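Local coordinates for protein 2-aminomuconic 6-semialdehyde dehydrogenase (Pseudomonas sp., PDB 7BZV) that oxidises 2-aminomuconic 6-semialdehyde in the meta-cleavage pathway of 2-aminophenol catabolism, working as a tetrameric, NAD+-dependent member of the aldehyde dehydrogenase family, at residues 2-7 with 31-37; 8-13 with 190-194; 65-70 with 113-118. All coordinates share one frame; numbering follows the deposited sequence.

Contact 1 (2-7 with 31-37); sequences MKQYRN and VAVVHEA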
loop_
_atom_site.group_PDB
_atom_site.type_symbol
_atom_site.label_atom_id
_atom_site.label_comp_id
_atom_site.label_asym_id
_atom_site.label_seq_id
_atom_site.Cartn_x
_atom_site.Cartn_y
_atom_site.Cartn_z
ATOM N N MET B 2 -26.376 27.312 -37.626
ATOM C CA MET B 2 -26.459 26.062 -36.877
ATOM C C MET B 2 -25.085 25.500 -36.524
ATOM O O MET B 2 -24.215 25.324 -37.389
ATOM C CB MET B 2 -27.272 25.017 -37.642
ATOM C CG MET B 2 -27.513 23.729 -36.828
ATOM S SD MET B 2 -28.850 23.800 -35.625
ATOM C CE MET B 2 -29.841 25.228 -36.119
ATOM N N LYS B 3 -24.935 25.164 -35.248
ATOM C CA LYS B 3 -23.680 24.670 -34.706
ATOM C C LYS B 3 -23.157 23.483 -35.504
ATOM O O LYS B 3 -23.910 22.573 -35.863
ATOM C CB LYS B 3 -23.925 24.276 -33.246
ATOM C CG LYS B 3 -22.830 24.603 -32.210
ATOM C CD LYS B 3 -23.428 24.868 -30.793
ATOM C CE LYS B 3 -24.626 23.952 -30.499
ATOM N NZ LYS B 3 -25.252 24.139 -29.144
ATOM N N GLN B 4 -21.856 23.501 -35.779
ATOM C CA GLN B 4 -21.143 22.345 -36.304
ATOM C C GLN B 4 -20.327 21.713 -35.181
ATOM O O GLN B 4 -19.637 22.415 -34.436
ATOM C CB GLN B 4 -20.205 22.717 -37.456
ATOM C CG GLN B 4 -20.855 23.445 -38.622
ATOM C CD GLN B 4 -21.962 22.639 -39.266
ATOM O OE1 GLN B 4 -21.731 21.570 -39.836
ATOM N NE2 GLN B 4 -23.180 23.143 -39.163
ATOM N N TYR B 5 -20.422 20.399 -35.059
ATOM C CA TYR B 5 -19.597 19.607 -34.156
ATOM C C TYR B 5 -18.670 18.801 -35.067
ATOM O O TYR B 5 -19.109 17.861 -35.742
ATOM C CB TYR B 5 -20.480 18.750 -33.243
ATOM C CG TYR B 5 -21.135 19.502 -32.079
ATOM C CD1 TYR B 5 -20.456 20.500 -31.393
ATOM C CD2 TYR B 5 -22.434 19.200 -31.675
ATOM C CE1 TYR B 5 -21.049 21.168 -30.317
ATOM C CE2 TYR B 5 -23.039 19.865 -30.606
ATOM C CZ TYR B 5 -22.338 20.851 -29.934
ATOM O OH TYR B 5 -22.919 21.524 -28.869
ATOM N N ARG B 6 -17.410 19.221 -35.145
ATOM C CA ARG B 6 -16.465 18.623 -36.076
ATOM C C ARG B 6 -15.578 17.606 -35.373
ATOM O O ARG B 6 -15.539 17.517 -34.143
ATOM C CB ARG B 6 -15.601 19.695 -36.740
ATOM C CG ARG B 6 -16.396 20.693 -37.575
ATOM C CD ARG B 6 -15.550 21.880 -38.021
ATOM N NE ARG B 6 -14.866 22.502 -36.895
ATOM C CZ ARG B 6 -15.339 23.530 -36.202
ATOM N NH1 ARG B 6 -16.508 24.068 -36.536
ATOM N NH2 ARG B 6 -14.638 24.016 -35.178
ATOM N N ASN B 7 -14.872 16.821 -36.180
ATOM C CA ASN B 7 -13.839 15.942 -35.663
ATOM C C ASN B 7 -12.581 16.748 -35.341
ATOM O O ASN B 7 -12.383 17.860 -35.842
ATOM C CB ASN B 7 -13.494 14.848 -36.675
ATOM C CG ASN B 7 -14.701 14.076 -37.141
ATOM O OD1 ASN B 7 -15.118 13.118 -36.503
ATOM N ND2 ASN B 7 -15.258 14.477 -38.285
ATOM N N VAL B 31 -30.245 20.852 -32.877
ATOM C CA VAL B 31 -29.411 21.850 -32.212
ATOM C C VAL B 31 -27.990 21.892 -32.750
ATOM O O VAL B 31 -27.255 22.840 -32.434
ATOM C CB VAL B 31 -29.387 21.648 -30.682
ATOM C CG1 VAL B 31 -30.757 21.915 -30.094
ATOM C CG2 VAL B 31 -28.938 20.248 -30.330
ATOM N N ALA B 32 -27.588 20.933 -33.583
ATOM C CA ALA B 32 -26.289 20.961 -34.245
ATOM C C ALA B 32 -26.296 19.905 -35.339
ATOM O O ALA B 32 -27.168 19.036 -35.381
ATOM C CB ALA B 32 -25.145 20.702 -33.250
ATOM N N VAL B 33 -25.293 19.968 -36.209
ATOM C CA VAL B 33 -25.018 18.860 -37.110
ATOM C C VAL B 33 -23.572 18.411 -36.919
ATOM O O VAL B 33 -22.674 19.202 -36.607
ATOM C CB VAL B 33 -25.329 19.216 -38.589
ATOM C CG1 VAL B 33 -24.742 20.546 -38.955
ATOM C CG2 VAL B 33 -24.834 18.104 -39.504
ATOM N N VAL B 34 -23.365 17.115 -37.110
ATOM C CA VAL B 34 -22.173 16.409 -36.673
ATOM C C VAL B 34 -21.526 15.745 -37.872
ATOM O O VAL B 34 -22.218 15.130 -38.688
ATOM C CB VAL B 34 -22.542 15.354 -35.618
ATOM C CG1 VAL B 34 -21.279 14.807 -34.903
ATOM C CG2 VAL B 34 -23.545 15.946 -34.652
ATOM N N HIS B 35 -20.194 15.816 -37.944
ATOM C CA HIS B 35 -19.438 15.356 -39.102
ATOM C C HIS B 35 -18.884 13.971 -38.832
ATOM O O HIS B 35 -18.013 13.802 -37.969
ATOM C CB HIS B 35 -18.321 16.334 -39.424
ATOM C CG HIS B 35 -18.814 17.704 -39.769
ATOM N ND1 HIS B 35 -18.629 18.274 -41.013
ATOM C CD2 HIS B 35 -19.506 18.608 -39.040
ATOM C CE1 HIS B 35 -19.168 19.480 -41.025
ATOM N NE2 HIS B 35 -19.708 19.707 -39.842
ATOM N N GLU B 36 -19.368 12.992 -39.593
ATOM C CA GLU B 36 -19.040 11.600 -39.340
ATOM C C GLU B 36 -17.665 11.261 -39.898
ATOM O O GLU B 36 -17.284 11.724 -40.972
ATOM C CB GLU B 36 -20.102 10.685 -39.950
ATOM C CG GLU B 36 -19.901 9.205 -39.615
ATOM C CD GLU B 36 -21.052 8.315 -40.058
ATOM O OE1 GLU B 36 -22.035 8.845 -40.602
ATOM O OE2 GLU B 36 -20.964 7.079 -39.852
ATOM N N ALA B 37 -16.931 10.435 -39.161
ATOM C CA ALA B 37 -15.576 10.038 -39.515
ATOM C C ALA B 37 -15.601 8.677 -40.192
ATOM O O ALA B 37 -16.239 7.742 -39.690
ATOM C CB ALA B 37 -14.693 9.980 -38.269
#

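Contact 2 (8-13 with 190-194); sequences FVDGKW and AEVME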
loop_
_atom_site.group_PDB
_atom_site.type_symbol
_atom_site.label_atom_id
_atom_site.label_comp_id
_atom_site.label_asym_id
_atom_site.label_seq_id
_atom_site.Cartn_x
_atom_site.Cartn_y
_atom_site.Cartn_z
ATOM N N PHE B 8 -11.719 16.163 -34.502
ATOM C CA PHE B 8 -10.457 16.797 -34.110
ATOM C C PHE B 8 -9.372 15.727 -34.184
ATOM O O PHE B 8 -9.319 14.827 -33.340
ATOM C CB PHE B 8 -10.595 17.424 -32.715
ATOM C CG PHE B 8 -9.431 18.282 -32.306
ATOM C CD1 PHE B 8 -9.211 19.509 -32.897
ATOM C CD2 PHE B 8 -8.561 17.854 -31.297
ATOM C CE1 PHE B 8 -8.126 20.297 -32.528
ATOM C CE2 PHE B 8 -7.471 18.626 -30.922
ATOM C CZ PHE B 8 -7.256 19.853 -31.529
ATOM N N VAL B 9 -8.512 15.797 -35.201
ATOM C CA VAL B 9 -7.513 14.757 -35.436
ATOM C C VAL B 9 -6.170 15.431 -35.635
ATOM O O VAL B 9 -6.027 16.297 -36.510
ATOM C CB VAL B 9 -7.866 13.870 -36.647
ATOM C CG1 VAL B 9 -6.706 12.934 -36.989
ATOM C CG2 VAL B 9 -9.145 13.059 -36.360
ATOM N N ASP B 10 -5.189 15.032 -34.830
ATOM C CA ASP B 10 -3.815 15.514 -34.956
ATOM C C ASP B 10 -3.775 17.038 -34.978
ATOM O O ASP B 10 -3.096 17.652 -35.803
ATOM C CB ASP B 10 -3.151 14.945 -36.216
ATOM C CG ASP B 10 -1.631 14.882 -36.106
ATOM O OD1 ASP B 10 -1.081 15.022 -34.984
ATOM O OD2 ASP B 10 -0.983 14.674 -37.151
ATOM N N GLY B 11 -4.547 17.654 -34.087
ATOM C CA GLY B 11 -4.542 19.085 -33.901
ATOM C C GLY B 11 -5.365 19.870 -34.895
ATOM O O GLY B 11 -5.358 21.106 -34.829
ATOM N N LYS B 12 -6.094 19.205 -35.793
ATOM C CA LYS B 12 -6.838 19.882 -36.850
ATOM C C LYS B 12 -8.305 19.493 -36.772
ATOM O O LYS B 12 -8.635 18.319 -36.568
ATOM C CB LYS B 12 -6.264 19.540 -38.244
ATOM C CG LYS B 12 -4.764 19.858 -38.410
ATOM C CD LYS B 12 -4.201 19.346 -39.730
ATOM C CE LYS B 12 -2.816 18.722 -39.550
ATOM N NZ LYS B 12 -2.749 17.303 -40.024
ATOM N N TRP B 13 -9.172 20.486 -36.902
ATOM C CA TRP B 13 -10.589 20.232 -37.106
ATOM C C TRP B 13 -10.835 19.711 -38.520
ATOM O O TRP B 13 -10.229 20.167 -39.489
ATOM C CB TRP B 13 -11.375 21.512 -36.837
ATOM C CG TRP B 13 -11.126 22.037 -35.435
ATOM C CD1 TRP B 13 -10.261 23.032 -35.065
ATOM C CD2 TRP B 13 -11.735 21.563 -34.213
ATOM N NE1 TRP B 13 -10.313 23.222 -33.698
ATOM C CE2 TRP B 13 -11.203 22.328 -33.155
ATOM C CE3 TRP B 13 -12.680 20.572 -33.922
ATOM C CZ2 TRP B 13 -11.589 22.132 -31.821
ATOM C CZ3 TRP B 13 -13.066 20.381 -32.600
ATOM C CH2 TRP B 13 -12.523 21.158 -31.567
ATOM N N ALA B 190 -12.394 18.725 -26.732
ATOM C CA ALA B 190 -11.314 18.910 -27.700
ATOM C C ALA B 190 -10.897 20.374 -27.807
ATOM O O ALA B 190 -9.698 20.681 -27.900
ATOM C CB ALA B 190 -11.735 18.366 -29.066
ATOM N N GLU B 191 -11.864 21.296 -27.800
ATOM C CA GLU B 191 -11.504 22.711 -27.800
ATOM C C GLU B 191 -10.635 23.038 -26.596
ATOM O O GLU B 191 -9.650 23.775 -26.709
ATOM C CB GLU B 191 -12.763 23.584 -27.818
ATOM C CG GLU B 191 -13.595 23.421 -29.096
ATOM C CD GLU B 191 -14.796 24.377 -29.173
ATOM O OE1 GLU B 191 -14.954 25.248 -28.293
ATOM O OE2 GLU B 191 -15.585 24.261 -30.130
ATOM N N VAL B 192 -10.958 22.465 -25.442
ATOM C CA VAL B 192 -10.164 22.715 -24.244
ATOM C C VAL B 192 -8.754 22.165 -24.407
ATOM O O VAL B 192 -7.763 22.830 -24.063
ATOM C CB VAL B 192 -10.864 22.115 -23.014
ATOM C CG1 VAL B 192 -9.903 22.101 -21.805
ATOM C CG2 VAL B 192 -12.096 22.886 -22.701
ATOM N N MET B 193 -8.643 20.934 -24.915
ATOM C CA MET B 193 -7.326 20.364 -25.126
ATOM C C MET B 193 -6.490 21.281 -26.006
ATOM O O MET B 193 -5.327 21.557 -25.726
ATOM C CB MET B 193 -7.434 18.981 -25.751
ATOM C CG MET B 193 -8.288 18.055 -24.898
ATOM S SD MET B 193 -7.177 17.667 -23.472
ATOM C CE MET B 193 -8.480 16.728 -22.543
ATOM N N GLU B 194 -7.086 21.796 -27.070
ATOM C CA GLU B 194 -6.360 22.677 -27.970
ATOM C C GLU B 194 -6.004 23.973 -27.269
ATOM O O GLU B 194 -4.896 24.484 -27.447
ATOM C CB GLU B 194 -7.220 22.923 -29.213
ATOM C CG GLU B 194 -6.719 24.019 -30.115
ATOM C CD GLU B 194 -7.684 24.257 -31.256
ATOM O OE1 GLU B 194 -8.836 24.666 -30.988
ATOM O OE2 GLU B 194 -7.301 23.998 -32.412
HETATM O O HOH W 1 -4.788 22.558 -32.935
#

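Contact 3 (65-70 with 113-118); sequences RVDWLR and FADILA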
loop_
_atom_site.group_PDB
_atom_site.type_symbol
_atom_site.label_atom_id
_atom_site.label_comp_id
_atom_site.label_asym_id
_atom_site.label_seq_id
_atom_site.Cartn_x
_atom_site.Cartn_y
_atom_site.Cartn_z
ATOM N N ARG B 65 2.392 15.742 -16.469
ATOM C CA ARG B 65 1.029 15.341 -16.800
ATOM C C ARG B 65 0.063 15.707 -15.673
ATOM O O ARG B 65 -1.073 16.099 -15.934
ATOM C CB ARG B 65 1.028 13.857 -17.155
ATOM C CG ARG B 65 1.799 13.642 -18.488
ATOM C CD ARG B 65 1.533 12.317 -19.140
ATOM N NE ARG B 65 1.671 11.223 -18.202
ATOM C CZ ARG B 65 2.814 10.612 -17.926
ATOM N NH1 ARG B 65 3.938 10.980 -18.523
ATOM N NH2 ARG B 65 2.828 9.623 -17.062
ATOM N N VAL B 66 0.520 15.637 -14.425
ATOM C CA VAL B 66 -0.276 16.158 -13.324
ATOM C C VAL B 66 -0.708 17.578 -13.652
ATOM O O VAL B 66 -1.901 17.917 -13.605
ATOM C CB VAL B 66 0.515 16.095 -12.002
ATOM C CG1 VAL B 66 -0.234 16.909 -10.931
ATOM C CG2 VAL B 66 0.706 14.636 -11.516
ATOM N N ASP B 67 0.255 18.421 -14.030
ATOM C CA ASP B 67 -0.045 19.813 -14.355
ATOM C C ASP B 67 -0.977 19.923 -15.565
ATOM O O ASP B 67 -1.898 20.741 -15.572
ATOM C CB ASP B 67 1.255 20.582 -14.622
ATOM C CG ASP B 67 2.084 20.815 -13.360
ATOM O OD1 ASP B 67 1.581 20.534 -12.257
ATOM O OD2 ASP B 67 3.250 21.263 -13.467
ATOM N N TRP B 68 -0.733 19.137 -16.618
ATOM C CA TRP B 68 -1.625 19.177 -17.777
ATOM C C TRP B 68 -3.053 18.861 -17.362
ATOM O O TRP B 68 -3.997 19.545 -17.765
ATOM C CB TRP B 68 -1.168 18.170 -18.841
ATOM C CG TRP B 68 -0.054 18.594 -19.752
ATOM C CD1 TRP B 68 1.167 17.988 -19.888
ATOM C CD2 TRP B 68 -0.073 19.671 -20.679
ATOM N NE1 TRP B 68 1.924 18.651 -20.823
ATOM C CE2 TRP B 68 1.179 19.677 -21.340
ATOM C CE3 TRP B 68 -1.025 20.635 -21.017
ATOM C CZ2 TRP B 68 1.501 20.604 -22.318
ATOM C CZ3 TRP B 68 -0.704 21.552 -21.987
ATOM C CH2 TRP B 68 0.553 21.542 -22.615
ATOM N N LEU B 69 -3.226 17.810 -16.540
ATOM C CA LEU B 69 -4.569 17.403 -16.132
ATOM C C LEU B 69 -5.255 18.534 -15.380
ATOM O O LEU B 69 -6.461 18.754 -15.530
ATOM C CB LEU B 69 -4.519 16.148 -15.242
ATOM C CG LEU B 69 -4.049 14.870 -15.936
ATOM C CD1 LEU B 69 -3.803 13.796 -14.860
ATOM C CD2 LEU B 69 -5.045 14.399 -16.916
ATOM N N ARG B 70 -4.496 19.252 -14.551
ATOM C CA ARG B 70 -5.061 20.379 -13.816
ATOM C C ARG B 70 -5.337 21.568 -14.737
ATOM O O ARG B 70 -6.329 22.277 -14.557
ATOM C CB ARG B 70 -4.116 20.749 -12.670
ATOM C CG ARG B 70 -4.171 19.751 -11.536
ATOM C CD ARG B 70 -3.033 19.937 -10.486
ATOM N NE ARG B 70 -3.128 18.949 -9.413
ATOM C CZ ARG B 70 -2.159 18.694 -8.532
ATOM N NH1 ARG B 70 -1.002 19.362 -8.571
ATOM N NH2 ARG B 70 -2.347 17.778 -7.612
ATOM N N PHE B 113 -7.630 12.367 -10.749
ATOM C CA PHE B 113 -6.535 11.563 -11.295
ATOM C C PHE B 113 -5.229 12.333 -11.325
ATOM O O PHE B 113 -4.162 11.709 -11.298
ATOM C CB PHE B 113 -6.911 10.995 -12.685
ATOM C CG PHE B 113 -7.812 9.812 -12.573
ATOM C CD1 PHE B 113 -7.327 8.641 -12.029
ATOM C CD2 PHE B 113 -9.161 9.909 -12.867
ATOM C CE1 PHE B 113 -8.148 7.555 -11.820
ATOM C CE2 PHE B 113 -10.009 8.813 -12.659
ATOM C CZ PHE B 113 -9.496 7.642 -12.134
ATOM N N ALA B 114 -5.263 13.663 -11.379
ATOM C CA ALA B 114 -4.013 14.386 -11.184
ATOM C C ALA B 114 -3.405 14.081 -9.805
ATOM O O ALA B 114 -2.195 13.838 -9.689
ATOM C CB ALA B 114 -4.258 15.881 -11.365
ATOM N N ASP B 115 -4.235 14.102 -8.751
ATOM C CA ASP B 115 -3.779 13.787 -7.399
ATOM C C ASP B 115 -3.262 12.355 -7.310
ATOM O O ASP B 115 -2.194 12.104 -6.737
ATOM C CB ASP B 115 -4.924 13.978 -6.376
ATOM C CG ASP B 115 -5.353 15.417 -6.201
ATOM O OD1 ASP B 115 -4.635 16.365 -6.591
ATOM O OD2 ASP B 115 -6.468 15.620 -5.697
ATOM N N ILE B 116 -4.011 11.396 -7.863
ATOM C CA ILE B 116 -3.589 9.990 -7.819
ATOM C C ILE B 116 -2.259 9.792 -8.520
ATOM O O ILE B 116 -1.366 9.094 -8.033
ATOM C CB ILE B 116 -4.661 9.093 -8.450
ATOM C CG1 ILE B 116 -5.815 9.060 -7.453
ATOM C CG2 ILE B 116 -4.132 7.673 -8.716
ATOM C CD1 ILE B 116 -7.141 8.848 -8.033
ATOM N N LEU B 117 -2.093 10.426 -9.675
ATOM C CA LEU B 117 -0.822 10.322 -10.393
ATOM C C LEU B 117 0.296 10.954 -9.594
ATOM O O LEU B 117 1.398 10.402 -9.509
ATOM C CB LEU B 117 -0.938 10.997 -11.761
ATOM C CG LEU B 117 0.306 10.990 -12.663
ATOM C CD1 LEU B 117 0.784 9.576 -12.957
ATOM C CD2 LEU B 117 -0.003 11.792 -13.974
ATOM N N ALA B 118 0.020 12.096 -8.966
ATOM C CA ALA B 118 1.082 12.794 -8.251
ATOM C C ALA B 118 1.672 11.939 -7.140
ATOM O O ALA B 118 2.881 12.003 -6.891
ATOM C CB ALA B 118 0.561 14.118 -7.676
HETATM O O HOH W 2 -5.669 17.932 -8.561
#

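Contact 1 (2-7 with 31-37)
Met2 lays its sulfur against the backbone of Val31 beside a parallel strand pair, in which strand 3-9 runs beside strand 30-35 in the small N-terminal sheet; SD lies 3.6 Å from Val31 C. The local axes diverge by 33°, evidence of a twisted pair. On its far flank, strand 30-35 carries a classic beta bulge, Val31 and Ala32 both facing Asp22.

Lys3 O accepts a hydrogen bond from Val33 N at 3.0 Å, and the next rung, Tyr5 N to Val33 O, has the same length. Between them Gln4 turns its amide to the opposite face of the sheet from Tyr5. The side chain bends at chi2 (-59°), which folds the amide back over its own strand, and NE2 donates to Met2 O while OE1 reaches across to His35 NE2 at 2.8 Å. That ring donor meets OE1 in the carbonyl plane, on a lone pair, although amide and ring stand almost perpendicular. Tyr5, on the other face, brings CD2 to 3.5 Å from Ala32 CB, and its carbonyl takes His35 N. Arg6 then lies alongside His35, with CG over one face of the imidazole, a CH-pi contact 4.2 Å from CG to the ring centroid. Ser16 N bonds to ND1 of the same ring, so both its nitrogens are engaged.

Asn7 closes the pair: OD1 is held by His207 N and ND2 also serves Val14 O, while ND2 reaches His35 O at 2.9 Å, from 53° above that carbonyl's plane.

Contact 2 (8-13 with 190-194)
Phe8 and Trp13 meet Ala190 with their rings, where a beta hairpin lies on helix 184-196. The helix joins the adjacent parallel strands 173-177 and 203-205, a beta-alpha-beta crossover of the kind that builds the Rossmann-like coenzyme domain of aldehyde dehydrogenases. A type I' turn from Val9 to Lys12 reverses the hairpin and brings its two aromatic residues to the same side.

The tight part centres on the methyl of Ala190. Its CB is 3.9 Å from Phe8 CD2 and 3.8 Å from Trp13 CH2, so both rings pack on one methyl. Phe8 CG is anti to the backbone N (chi1 -171°), an orientation that sends the ring toward the helix. The rings also support each other within the hairpin: Phe8 CD1 sits 3.4 Å above the indole plane, over its centre. The far end of the indole rests on the aliphatic part of Glu191, with CH2 3.5 Å from CG, while the carboxylate of Glu191 goes to a salt bridge with Arg79.

The other end is looser. Glu194, an exposed residue one helical turn on, extends its carboxylate to the pyrrole side of Trp13, where NE1 lies 3.4 Å from both OE1 and OE2. Both hydrogen bonds are weak, and the carboxylate plane is turned 66° from the indole. OE2 also comes to the edge of the Phe8 ring and accepts a hydrogen bond from a water 2.9 Å from OE2; the same water's link to Gly11 O is too short to be trusted.

The chemistry thus implies a joint held mainly by apolar packing, with a single N-H divided between two oxygens and the carboxylate's negative charge probably eased by hydration.

Contact 3 (65-70 with 113-118)
Arg70 and Asp115 join two nearly antiparallel helices, 62-78 and 95-119, by a salt bridge laid over a seam of small and branched apolar residues. The short axes run at 171° to one another and approach to 8.8 Å, a spacing consistent with the small Ala114 at the centre of the seam, whose CA is 4.7 Å from Val66 CA.

From CB, the Arg70 chain sets off along the flank of its helix and leans inward. CG lies 3.9 Å from Ala114 CB, and CD carries the chain straight on, with chi3 fully extended at -180°, so that NE also passes the same methyl at 3.8 Å. NE donates to a water, 2.9 Å away, which in turn donates to Asp115 OD1. Beyond CZ, NH2 reaches that OD1 directly, again at 2.9 Å. The oxygen lies at the guanidinium edge, close to its plane, although the carboxylate is turned 66° from it. One face of the guanidinium rests on Val66 CG1, 3.4 Å from the plane toward the rim.

Beneath this polar edge, Val66 sends CG2 into the angle between Leu117 and Ala118, its distance to Leu117 CD2 being 3.8 Å. Leu69 closes the seam against Ala114, and Leu69 and Leu117 both continue onto Ala169 of helix 156-169.

A second subunit meets this edge. Asp115 of the neighbouring subunit binds Arg70 NH2, and Arg70 of that subunit binds Asp115 OD1. The two Arg70 NH2 groups come close across the interface, a like-charge approach probably offset by the two Asp115 carboxylates, each bridged to both arginines. This implies that the same pair ties helix to helix and subunit to subunit in the tetramer, the assembly on which NAD+ binding depends.

How the contacts relate
Contacts 1 and 2 are consecutive along strand 3-9, their centres 14 Å apart, and they touch: Asn7 O is 3.3 Å from Trp13 CE3, so the indole packs on strand 3-9 as well as on helix 184-196. That helix also bears on helix 62-78, the first helix of contact 3, through Met193 on Ile72 and Val192 on Glu75. Contacts 2 and 3 have nearest atoms about 6 Å apart, whereas contact 3 stays about 18 Å from contact 1. Contact 3 differs in reaching another subunit; Asp115 there is also about 6 Å from a bound di(hydroxyethyl)ether molecule.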